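Local coordinates for carboxypeptidase A inhibitor (Ascaris suum, PDB 3FJU), which inhibits carboxypeptidase A as a small, secreted, disulfide-rich metalloprotease inhibitor of the I44 family, at residues N12-V17 and C23-E28; Q30-E33 and I39-K42; N45-W50 and G59-L64. All coordinates share one frame; numbering follows the deposited sequence.

Contact 1. Residues N12-V17 and C23-E28; sequences NGEKCV and CSTIVE
E14 lies along the backbone of S24 and T25, and its side chain can be followed atom by atom. CB starts the contact 3.4 Å from S24 O. CG, anti to its own carbonyl carbon (chi1 -71°), carries on over the S24 carbonyl carbon and comes to 3.8 Å from T25 N. CD keeps to the same peptide, and the carboxylate then spreads over two residues: OE1 reaches C23 CB at 3.5 Å, while OE2 lies beside the T25 methyl CG2. These are all van der Waals contacts, with the aliphatic part of the glutamate covering a peptide link. The peptide it covers belongs to the small beta hairpin of strands 15-17 and 22-24, where K15 and S24 form an antiparallel hydrogen-bonded pair. K15 N donates to S24 O at 2.8 Å and S24 N returns a bond to K15 O, which also receives a CA-H...O contact from C23. C16 and C23 follow as the non-hydrogen-bonded pair; C16 is bridged to C4 and C23 to C10. On the other face K15, bent at chi2, sets its CE 3.7 Å from I26 CD1. Just past the strand, T25 is the N-cap of helix 26-36: its OG1 accepts from E28 N at 3.0 Å. One water bridges the segments, donating to G13 O and accepting from I26 N at 2.8 Å.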
ATOM      1  N   ASN B  12     -11.194  29.922 -25.265  1.00 13.55           N
ATOM      2  CA  ASN B  12     -12.229  29.760 -24.250  1.00 13.25           C
ATOM      3  C   ASN B  12     -11.741  30.148 -22.849  1.00 13.02           C
ATOM      4  O   ASN B  12     -12.151  29.539 -21.843  1.00 13.88           O
ATOM      5  CB  ASN B  12     -12.793  28.326 -24.282  1.00 13.23           C
ATOM      6  CG  ASN B  12     -13.508  28.031 -25.589  1.00 13.96           C
ATOM      7  OD1 ASN B  12     -14.313  28.842 -26.045  1.00 15.19           O
ATOM      8  ND2 ASN B  12     -13.231  26.876 -26.188  1.00 12.69           N
ATOM      9  N   GLY B  13     -10.869  31.157 -22.803  1.00 12.55           N
ATOM     10  CA  GLY B  13     -10.274  31.635 -21.539  1.00 12.55           C
ATOM     11  C   GLY B  13      -9.272  30.705 -20.862  1.00 12.73           C
ATOM     12  O   GLY B  13      -8.852  30.940 -19.717  1.00 13.34           O
ATOM     13  N   GLU B  14      -8.877  29.642 -21.551  1.00 12.66           N
ATOM     14  CA  GLU B  14      -8.007  28.639 -20.925  1.00 12.71           C
ATOM     15  C   GLU B  14      -6.596  29.183 -20.793  1.00 12.80           C
ATOM     16  O   GLU B  14      -6.216  30.147 -21.483  1.00 14.40           O
ATOM     17  CB  GLU B  14      -8.038  27.330 -21.725  1.00 12.05           C
ATOM     18  CG  GLU B  14      -9.378  26.602 -21.588  1.00 12.35           C
ATOM     19  CD  GLU B  14      -9.460  25.322 -22.380  1.00 14.03           C
ATOM     20  OE1 GLU B  14      -8.426  24.917 -22.950  1.00 13.03           O
ATOM     21  OE2 GLU B  14     -10.571  24.731 -22.433  1.00 15.10           O
ATOM     22  N   LYS B  15      -5.833  28.606 -19.867  1.00 12.94           N
ATOM     23  CA  LYS B  15      -4.443  29.024 -19.681  1.00 12.77           C
ATOM     24  C   LYS B  15      -3.479  27.927 -20.129  1.00 12.44           C
ATOM     25  O   LYS B  15      -3.830  26.743 -20.137  1.00 12.21           O
ATOM     26  CB  LYS B  15      -4.182  29.435 -18.230  1.00 13.65           C
ATOM     27  CG  LYS B  15      -5.154  30.471 -17.655  1.00 15.88           C
ATOM     28  CD  LYS B  15      -5.237  31.767 -18.481  1.00 18.21           C
ATOM     29  CE  LYS B  15      -6.135  32.805 -17.786  1.00 20.63           C
ATOM     30  NZ  LYS B  15      -6.154  34.143 -18.493  1.00 22.93           N
ATOM     31  N   CYS B  16      -2.267  28.341 -20.503  1.00 12.54           N
ATOM     32  CA  CYS B  16      -1.202  27.414 -20.864  1.00 12.76           C
ATOM     33  C   CYS B  16      -0.493  26.878 -19.618  1.00 12.70           C
ATOM     34  O   CYS B  16       0.107  27.639 -18.842  1.00 13.04           O
ATOM     35  CB  CYS B  16      -0.189  28.074 -21.794  1.00 13.38           C
ATOM     36  SG  CYS B  16       0.884  26.847 -22.579  1.00 15.83           S
ATOM     37  N   VAL B  17      -0.589  25.568 -19.421  1.00 12.44           N
ATOM     38  CA  VAL B  17       0.139  24.912 -18.339  1.00 12.88           C
ATOM     39  C   VAL B  17       1.600  24.775 -18.778  1.00 12.87           C
ATOM     40  O   VAL B  17       1.912  24.048 -19.729  1.00 13.40           O
ATOM     41  CB  VAL B  17      -0.488  23.544 -17.980  1.00 12.01           C
ATOM     42  CG1 VAL B  17       0.280  22.890 -16.820  1.00 13.62           C
ATOM     43  CG2 VAL B  17      -1.967  23.727 -17.584  1.00 13.43           C
ATOM     44  N   CYS B  23      -3.201  23.496 -22.919  1.00 11.33           N
ATOM     45  CA  CYS B  23      -4.239  24.409 -22.464  1.00 11.79           C
ATOM     46  C   CYS B  23      -5.160  23.699 -21.485  1.00 11.66           C
ATOM     47  O   CYS B  23      -5.482  22.507 -21.651  1.00 12.22           O
ATOM     48  CB  CYS B  23      -5.039  24.895 -23.671  1.00 12.11           C
ATOM     49  SG  CYS B  23      -4.078  25.857 -24.826  1.00 14.02           S
ATOM     50  N   SER B  24      -5.585  24.426 -20.457  1.00 11.57           N
ATOM     51  CA  SER B  24      -6.503  23.899 -19.452  1.00 12.03           C
ATOM     52  C   SER B  24      -7.293  25.053 -18.840  1.00 11.79           C
ATOM     53  O   SER B  24      -6.821  26.197 -18.808  1.00 11.22           O
ATOM     54  CB  SER B  24      -5.728  23.174 -18.345  1.00 12.93           C
ATOM     55  OG  SER B  24      -6.581  22.856 -17.269  1.00 16.37           O
ATOM     56  N   THR B  25      -8.492  24.747 -18.351  1.00 12.64           N
ATOM     57  CA  THR B  25      -9.269  25.741 -17.626  1.00 12.93           C
ATOM     58  C   THR B  25      -8.588  26.053 -16.302  1.00 13.23           C
ATOM     59  O   THR B  25      -7.838  25.222 -15.733  1.00 13.19           O
ATOM     60  CB  THR B  25     -10.717  25.270 -17.349  1.00 13.07           C
ATOM     61  OG1 THR B  25     -10.700  24.113 -16.501  1.00 14.28           O
ATOM     62  CG2 THR B  25     -11.423  24.943 -18.641  1.00 14.25           C
ATOM     63  N   ILE B  26      -8.818  27.261 -15.818  1.00 13.62           N
ATOM     64  CA  ILE B  26      -8.343  27.614 -14.496  1.00 13.41           C
ATOM     65  C   ILE B  26      -8.904  26.654 -13.436  1.00 13.36           C
ATOM     66  O   ILE B  26      -8.180  26.260 -12.503  1.00 13.89           O
ATOM     67  CB  ILE B  26      -8.630  29.085 -14.160  1.00 13.92           C
ATOM     68  CG1 ILE B  26      -7.750  29.988 -15.018  1.00 14.17           C
ATOM     69  CG2 ILE B  26      -8.380  29.363 -12.678  1.00 14.32           C
ATOM     70  CD1 ILE B  26      -8.283  31.445 -15.130  1.00 15.78           C
ATOM     71  N   VAL B  27     -10.174  26.278 -13.578  1.00 14.03           N
ATOM     72  CA  VAL B  27     -10.813  25.379 -12.611  1.00 13.36           C
ATOM     73  C   VAL B  27     -10.050  24.059 -12.539  1.00 13.03           C
ATOM     74  O   VAL B  27      -9.757  23.579 -11.440  1.00 12.66           O
ATOM     75  CB  VAL B  27     -12.309  25.165 -12.888  1.00 13.91           C
ATOM     76  CG1 VAL B  27     -12.842  23.988 -12.072  1.00 14.51           C
ATOM     77  CG2 VAL B  27     -13.076  26.433 -12.535  1.00 14.30           C
ATOM     78  N   GLU B  28      -9.705  23.500 -13.699  1.00 12.08           N
ATOM     79  CA  GLU B  28      -8.944  22.260 -13.733  1.00 12.20           C
ATOM     80  C   GLU B  28      -7.513  22.416 -13.239  1.00 11.96           C
ATOM     81  O   GLU B  28      -6.995  21.540 -12.555  1.00 11.76           O
ATOM     82  CB  GLU B  28      -8.986  21.641 -15.122  1.00 11.96           C
ATOM     83  CG  GLU B  28     -10.330  20.978 -15.392  1.00 14.28           C
ATOM     84  CD  GLU B  28     -10.576  19.791 -14.490  1.00 15.05           C
ATOM     85  OE1 GLU B  28     -10.006  18.721 -14.766  1.00 16.85           O
ATOM     86  OE2 GLU B  28     -11.335  19.916 -13.496  1.00 17.21           O
TER
HETATM   87  O   HOH W   1     -10.055  29.115 -17.514  1.00 21.54           O

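Contact 2. Residues Q30-E33 and I39-K42; sequences QRCE and IPCK
C32 turns its CB and SG onto the I39-P40 peptide; of the residues 30-33, C32 alone touches the segment 39-42. C32 CB packs 3.8 Å from I39 C and almost as near P40 N. SG sits beside the proline itself, 3.7 Å from P40 CA and 4.1 Å from P40 CB, with CG of the ring equally near. The sulfur is put there by chi1 of -68°, which sets SG anti to the carbonyl carbon of C32. C32 SG is also in a disulfide with C60 of strand 60-62, so the sulfur that packs on P40 is covalently fixed from another part of the chain. Here the two pieces are close and buried, and everything that meets is apolar or a backbone atom.

Away from this spot the segments diverge. Q30 points away from the loop, and both Q30 and E33 lie on the exposed side of the helix. At the far end K42 is also exposed. R31 goes another way: its guanidinium makes a salt bridge with E28 and donates to K58 O, tying the helix to the turn before strand 60-62.

The contact is where helix 26-36 meets the loop that follows it: I39 and P40 pack on V17 of strand 15-17, while I39 and C41 make backbone hydrogen bonds to C61 of strand 60-62 and to G59 just before it.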
ATOM      1  N   GLN B  30      -6.578  24.628 -10.942  1.00 12.12           N
ATOM      2  CA  GLN B  30      -6.807  24.707  -9.500  1.00 13.71           C
ATOM      3  C   GLN B  30      -7.086  23.347  -8.861  1.00 13.55           C
ATOM      4  O   GLN B  30      -6.509  23.033  -7.804  1.00 13.85           O
ATOM      5  CB  GLN B  30      -7.953  25.667  -9.195  1.00 13.99           C
ATOM      6  CG  GLN B  30      -7.561  27.123  -9.314  1.00 18.54           C
ATOM      7  CD  GLN B  30      -8.760  28.106  -9.327  1.00 22.19           C
ATOM      8  OE1 GLN B  30      -8.563  29.321  -9.209  1.00 26.21           O
ATOM      9  NE2 GLN B  30      -9.993  27.587  -9.475  1.00 24.62           N
ATOM     10  N   ARG B  31      -7.958  22.549  -9.486  1.00 13.23           N
ATOM     11  CA  ARG B  31      -8.333  21.245  -8.914  1.00 12.77           C
ATOM     12  C   ARG B  31      -7.133  20.305  -8.856  1.00 12.68           C
ATOM     13  O   ARG B  31      -6.909  19.646  -7.836  1.00 13.05           O
ATOM     14  CB  ARG B  31      -9.483  20.598  -9.694  1.00 12.81           C
ATOM     15  CG  ARG B  31      -9.963  19.276  -9.137  1.00 13.21           C
ATOM     16  CD  ARG B  31     -11.043  18.641  -9.984  1.00 13.36           C
ATOM     17  NE  ARG B  31     -10.541  18.216 -11.294  1.00 13.19           N
ATOM     18  CZ  ARG B  31      -9.883  17.082 -11.540  1.00 13.87           C
ATOM     19  NH1 ARG B  31      -9.600  16.218 -10.567  1.00 14.53           N
ATOM     20  NH2 ARG B  31      -9.483  16.822 -12.771  1.00 14.28           N
ATOM     21  N   CYS B  32      -6.371  20.219  -9.946  1.00 11.96           N
ATOM     22  CA  CYS B  32      -5.257  19.270  -9.957  1.00 11.45           C
ATOM     23  C   CYS B  32      -4.196  19.651  -8.924  1.00 11.78           C
ATOM     24  O   CYS B  32      -3.613  18.777  -8.294  1.00 11.99           O
ATOM     25  CB  CYS B  32      -4.656  19.115 -11.347  1.00 11.75           C
ATOM     26  SG  CYS B  32      -5.783  18.311 -12.514  1.00 11.85           S
ATOM     27  N   GLU B  33      -3.988  20.950  -8.728  1.00 11.87           N
ATOM     28  CA  GLU B  33      -3.011  21.443  -7.760  1.00 13.38           C
ATOM     29  C   GLU B  33      -3.498  21.231  -6.323  1.00 13.22           C
ATOM     30  O   GLU B  33      -2.736  20.763  -5.437  1.00 13.19           O
ATOM     31  CB  GLU B  33      -2.751  22.929  -8.021  1.00 13.57           C
ATOM     32  CG  GLU B  33      -1.607  23.519  -7.207  1.00 17.34           C
ATOM     33  CD  GLU B  33      -1.402  25.004  -7.505  1.00 22.36           C
ATOM     34  OE1 GLU B  33      -2.408  25.743  -7.534  1.00 25.23           O
ATOM     35  OE2 GLU B  33      -0.246  25.438  -7.708  1.00 26.46           O
ATOM     36  N   ILE B  39      -0.547  18.588 -12.131  1.00 10.17           N
ATOM     37  CA  ILE B  39      -1.022  19.369 -13.279  1.00 11.16           C
ATOM     38  C   ILE B  39      -2.096  18.611 -14.041  1.00 10.90           C
ATOM     39  O   ILE B  39      -2.200  17.386 -13.924  1.00 11.33           O
ATOM     40  CB  ILE B  39       0.148  19.730 -14.241  1.00 10.67           C
ATOM     41  CG1 ILE B  39       0.759  18.456 -14.866  1.00 11.59           C
ATOM     42  CG2 ILE B  39       1.186  20.612 -13.498  1.00 13.29           C
ATOM     43  CD1 ILE B  39       1.969  18.681 -15.813  1.00 11.70           C
ATOM     44  N   PRO B  40      -2.918  19.334 -14.819  1.00 10.62           N
ATOM     45  CA  PRO B  40      -3.931  18.678 -15.643  1.00 10.13           C
ATOM     46  C   PRO B  40      -3.340  17.965 -16.847  1.00 10.65           C
ATOM     47  O   PRO B  40      -2.210  18.245 -17.275  1.00 11.02           O
ATOM     48  CB  PRO B  40      -4.783  19.850 -16.162  1.00 10.69           C
ATOM     49  CG  PRO B  40      -4.429  21.001 -15.350  1.00 11.09           C
ATOM     50  CD  PRO B  40      -3.005  20.796 -14.940  1.00 11.09           C
ATOM     51  N   CYS B  41      -4.146  17.082 -17.422  1.00 10.51           N
ATOM     52  CA  CYS B  41      -3.774  16.355 -18.615  1.00 11.00           C
ATOM     53  C   CYS B  41      -5.044  15.922 -19.332  1.00 11.33           C
ATOM     54  O   CYS B  41      -6.129  15.846 -18.731  1.00 11.34           O
ATOM     55  CB  CYS B  41      -2.945  15.124 -18.253  1.00 10.91           C
ATOM     56  SG  CYS B  41      -3.727  14.107 -16.944  1.00 11.65           S
ATOM     57  N   LYS B  42      -4.888  15.607 -20.615  1.00 12.65           N
ATOM     58  CA  LYS B  42      -5.959  15.034 -21.428  1.00 13.91           C
ATOM     59  C   LYS B  42      -5.711  13.562 -21.695  1.00 14.19           C
ATOM     60  O   LYS B  42      -6.668  12.791 -21.841  1.00 16.08           O
ATOM     61  CB  LYS B  42      -6.085  15.803 -22.744  1.00 14.58           C
ATOM     62  CG  LYS B  42      -6.329  17.294 -22.599  1.00 17.41           C
ATOM     63  CD  LYS B  42      -7.688  17.603 -22.011  1.00 20.79           C
ATOM     64  CE  LYS B  42      -8.190  18.953 -22.526  1.00 22.47           C
ATOM     65  NZ  LYS B  42      -9.072  19.584 -21.525  1.00 22.76           N
TER

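Contact 3. Residues N45-W50 and G59-L64; sequences NDCQVW and GCCWDL. Unlike the reference sequence in segment 59-64: G59 (reference Leu), C60 (reference Pro), C61 (reference Trp), W62 (reference Gly), D63 (reference Leu).
C47 and C61 face each other with their CA atoms 5.6 Å apart, C47 opening a type I beta turn that runs to W50 and C61 lying in strand 60-62. A disulfide joins them: C47 SG to C61 SG is 2.1 Å, and chi3 of -89° is close to the unstrained right angle for a C-S-S-C link. Both sulfurs stand anti to their own carbonyl carbons, with chi1 of -62° at C47 and -69° at C61. D46 O approaches the C61 sulfur at 3.7 Å, a van der Waals neighbour.

The turn brings W50 back to the bridge. Its six-membered ring presents CZ3 to C61 CB at 3.8 Å and CH2 a little farther from the same carbon, an oblique approach. C61 SG lies 5.2 Å from the centroid of that ring, in a sulfur-aromatic contact. V49 CG2 lies over one face of the indole near its rim, 3.5 Å above the plane, and K54 makes a cation-pi contact with the ring.

D46 OD2 accepts from K42 N and S43 N, holding the carboxylate against the backbone just before the segment. Farther along the other segment, D63 OD2 and L64 O hydrogen-bond to side chains of another protein chain in the assembly. The disulfide lashes the 45-50 loop to a two-stranded antiparallel hairpin: W50 packs on I39 of the loop after helix 26-36, C47 packs on C56 of strand 55-57, and that strand pairs with strand 60-62.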
ATOM      1  N   ASN B  45       0.101  10.955 -22.483  1.00 14.71           N
ATOM      2  CA  ASN B  45       1.149  11.683 -23.188  1.00 14.96           C
ATOM      3  C   ASN B  45       1.460  13.052 -22.555  1.00 14.41           C
ATOM      4  O   ASN B  45       2.598  13.510 -22.584  1.00 16.03           O
ATOM      5  CB  ASN B  45       0.742  11.814 -24.655  1.00 15.63           C
ATOM      6  CG  ASN B  45       1.879  12.243 -25.554  1.00 17.39           C
ATOM      7  OD1 ASN B  45       2.915  11.585 -25.655  1.00 21.38           O
ATOM      8  ND2 ASN B  45       1.658  13.336 -26.256  1.00 21.15           N
ATOM      9  N   ASP B  46       0.459  13.671 -21.935  1.00 13.69           N
ATOM     10  CA  ASP B  46       0.636  14.966 -21.276  1.00 13.12           C
ATOM     11  C   ASP B  46       1.327  14.863 -19.907  1.00 12.26           C
ATOM     12  O   ASP B  46       1.509  15.877 -19.224  1.00 12.70           O
ATOM     13  CB  ASP B  46      -0.714  15.670 -21.138  1.00 13.11           C
ATOM     14  CG  ASP B  46      -1.464  15.765 -22.451  1.00 14.19           C
ATOM     15  OD1 ASP B  46      -0.804  16.005 -23.481  1.00 14.81           O
ATOM     16  OD2 ASP B  46      -2.702  15.594 -22.445  1.00 15.31           O
ATOM     17  N   CYS B  47       1.728  13.653 -19.519  1.00 11.98           N
ATOM     18  CA  CYS B  47       2.352  13.439 -18.199  1.00 11.66           C
ATOM     19  C   CYS B  47       3.812  12.937 -18.277  1.00 12.62           C
ATOM     20  O   CYS B  47       4.400  12.502 -17.273  1.00 14.40           O
ATOM     21  CB  CYS B  47       1.478  12.489 -17.362  1.00 11.88           C
ATOM     22  SG  CYS B  47      -0.189  13.106 -17.017  1.00 13.76           S
ATOM     23  N   GLN B  48       4.416  13.069 -19.451  1.00 12.79           N
ATOM     24  CA  GLN B  48       5.736  12.477 -19.742  1.00 13.07           C
ATOM     25  C   GLN B  48       6.943  13.232 -19.159  1.00 13.30           C
ATOM     26  O   GLN B  48       8.080  12.743 -19.244  1.00 14.53           O
ATOM     27  CB  GLN B  48       5.904  12.304 -21.271  1.00 14.08           C
ATOM     28  CG  GLN B  48       6.097  13.641 -22.015  1.00 17.77           C
ATOM     29  CD  GLN B  48       6.265  13.485 -23.531  1.00 23.34           C
ATOM     30  OE1 GLN B  48       7.232  12.873 -23.999  1.00 27.13           O
ATOM     31  NE2 GLN B  48       5.331  14.057 -24.300  1.00 25.14           N
ATOM     32  N   VAL B  49       6.721  14.402 -18.558  1.00 12.71           N
ATOM     33  CA  VAL B  49       7.855  15.241 -18.128  1.00 13.74           C
ATOM     34  C   VAL B  49       8.604  14.632 -16.962  1.00 13.59           C
ATOM     35  O   VAL B  49       9.730  15.037 -16.672  1.00 15.01           O
ATOM     36  CB  VAL B  49       7.475  16.704 -17.800  1.00 14.20           C
ATOM     37  CG1 VAL B  49       7.255  17.486 -19.088  1.00 16.14           C
ATOM     38  CG2 VAL B  49       6.277  16.771 -16.891  1.00 14.53           C
ATOM     39  N   TRP B  50       7.973  13.681 -16.273  1.00 13.56           N
ATOM     40  CA  TRP B  50       8.654  12.989 -15.179  1.00 12.93           C
ATOM     41  C   TRP B  50       9.322  11.728 -15.707  1.00 13.05           C
ATOM     42  O   TRP B  50       8.678  10.881 -16.341  1.00 13.94           O
ATOM     43  CB  TRP B  50       7.676  12.620 -14.058  1.00 13.07           C
ATOM     44  CG  TRP B  50       7.076  13.802 -13.357  1.00 12.81           C
ATOM     45  CD1 TRP B  50       7.555  14.410 -12.234  1.00 13.56           C
ATOM     46  CD2 TRP B  50       5.868  14.493 -13.707  1.00 13.99           C
ATOM     47  NE1 TRP B  50       6.729  15.447 -11.860  1.00 12.80           N
ATOM     48  CE2 TRP B  50       5.688  15.525 -12.753  1.00 13.88           C
ATOM     49  CE3 TRP B  50       4.922  14.339 -14.736  1.00 14.81           C
ATOM     50  CZ2 TRP B  50       4.600  16.401 -12.796  1.00 15.91           C
ATOM     51  CZ3 TRP B  50       3.837  15.213 -14.774  1.00 15.47           C
ATOM     52  CH2 TRP B  50       3.694  16.229 -13.812  1.00 14.26           C
ATOM     53  N   GLY B  59      -8.247  13.469 -15.230  1.00 11.82           N
ATOM     54  CA  GLY B  59      -7.914  14.833 -15.617  1.00 11.11           C
ATOM     55  C   GLY B  59      -6.642  15.419 -15.032  1.00 10.69           C
ATOM     56  O   GLY B  59      -6.313  16.565 -15.341  1.00 10.31           O
ATOM     57  N   CYS B  60      -5.933  14.654 -14.188  1.00 10.45           N
ATOM     58  CA  CYS B  60      -4.650  15.101 -13.605  1.00 10.57           C
ATOM     59  C   CYS B  60      -3.529  14.058 -13.754  1.00 10.08           C
ATOM     60  O   CYS B  60      -3.807  12.867 -13.892  1.00  9.89           O
ATOM     61  CB  CYS B  60      -4.832  15.405 -12.111  1.00 10.33           C
ATOM     62  SG  CYS B  60      -6.242  16.510 -11.691  1.00 11.83           S
ATOM     63  N   CYS B  61      -2.269  14.505 -13.718  1.00  9.35           N
ATOM     64  CA  CYS B  61      -1.116  13.589 -13.782  1.00  9.01           C
ATOM     65  C   CYS B  61      -0.869  12.924 -12.437  1.00  9.28           C
ATOM     66  O   CYS B  61      -0.367  13.561 -11.518  1.00  8.94           O
ATOM     67  CB  CYS B  61       0.149  14.325 -14.229  1.00  8.79           C
ATOM     68  SG  CYS B  61       0.082  14.850 -15.969  1.00 10.67           S
ATOM     69  N   TRP B  62      -1.256  11.654 -12.338  1.00  8.83           N
ATOM     70  CA  TRP B  62      -1.156  10.864 -11.089  1.00  9.02           C
ATOM     71  C   TRP B  62       0.086   9.996 -11.051  1.00  8.49           C
ATOM     72  O   TRP B  62       0.572   9.539 -12.079  1.00  8.34           O
ATOM     73  CB  TRP B  62      -2.346   9.897 -11.016  1.00  8.85           C
ATOM     74  CG  TRP B  62      -3.658  10.491 -10.529  1.00  9.59           C
ATOM     75  CD1 TRP B  62      -4.233  11.697 -10.883  1.00  9.40           C
ATOM     76  CD2 TRP B  62      -4.566   9.866  -9.633  1.00  9.21           C
ATOM     77  NE1 TRP B  62      -5.430  11.847 -10.238  1.00 10.20           N
ATOM     78  CE2 TRP B  62      -5.659  10.738  -9.464  1.00 10.21           C
ATOM     79  CE3 TRP B  62      -4.553   8.642  -8.934  1.00 10.79           C
ATOM     80  CZ2 TRP B  62      -6.744  10.423  -8.636  1.00  9.62           C
ATOM     81  CZ3 TRP B  62      -5.629   8.325  -8.116  1.00 11.96           C
ATOM     82  CH2 TRP B  62      -6.712   9.214  -7.970  1.00 10.76           C
ATOM     83  N   ASP B  63       0.587   9.741  -9.846  1.00  7.65           N
ATOM     84  CA  ASP B  63       1.517   8.630  -9.669  1.00  7.84           C
ATOM     85  C   ASP B  63       0.790   7.288  -9.674  1.00  7.83           C
ATOM     86  O   ASP B  63      -0.425   7.224  -9.447  1.00  8.22           O
ATOM     87  CB  ASP B  63       2.253   8.766  -8.330  1.00  8.27           C
ATOM     88  CG  ASP B  63       3.423   9.734  -8.404  1.00  9.36           C
ATOM     89  OD1 ASP B  63       4.278   9.511  -9.269  1.00  8.72           O
ATOM     90  OD2 ASP B  63       3.526  10.682  -7.575  1.00  9.76           O
ATOM     91  N   LEU B  64       1.551   6.213  -9.887  1.00  7.73           N
ATOM     92  CA  LEU B  64       1.069   4.860  -9.590  1.00  7.55           C
ATOM     93  C   LEU B  64       1.283   4.676  -8.099  1.00  7.72           C
ATOM     94  O   LEU B  64       2.377   4.948  -7.584  1.00  8.12           O
ATOM     95  CB  LEU B  64       1.841   3.808 -10.387  1.00  8.19           C
ATOM     96  CG  LEU B  64       1.635   3.759 -11.912  1.00  8.63           C
ATOM     97  CD1 LEU B  64       0.119   3.720 -12.222  1.00  9.61           C
ATOM     98  CD2 LEU B  64       2.333   4.911 -12.693  1.00  8.63           C
TER

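Contact 2 is the central one, its centre about 5 Å from the centre of the chain; contacts 1 and 3 lie on opposite sides of the chain's centre, their own centres about 17 Å apart. Contact 1 is partly open at the surface and is held by strand pairing and a bridging water, beside the N-cap of helix 26-36. The other two are buried: contact 2 packs a cysteine on a proline, and contact 3 is covalent. Helix 26-36 is common to contacts 1 and 2, which touch where S24 OG meets P40 CG at 3.4 Å. Contacts 2 and 3 are joined covalently through the cysteine of helix 26-36, and I39 O probably accepts from C61 N at 2.9 Å.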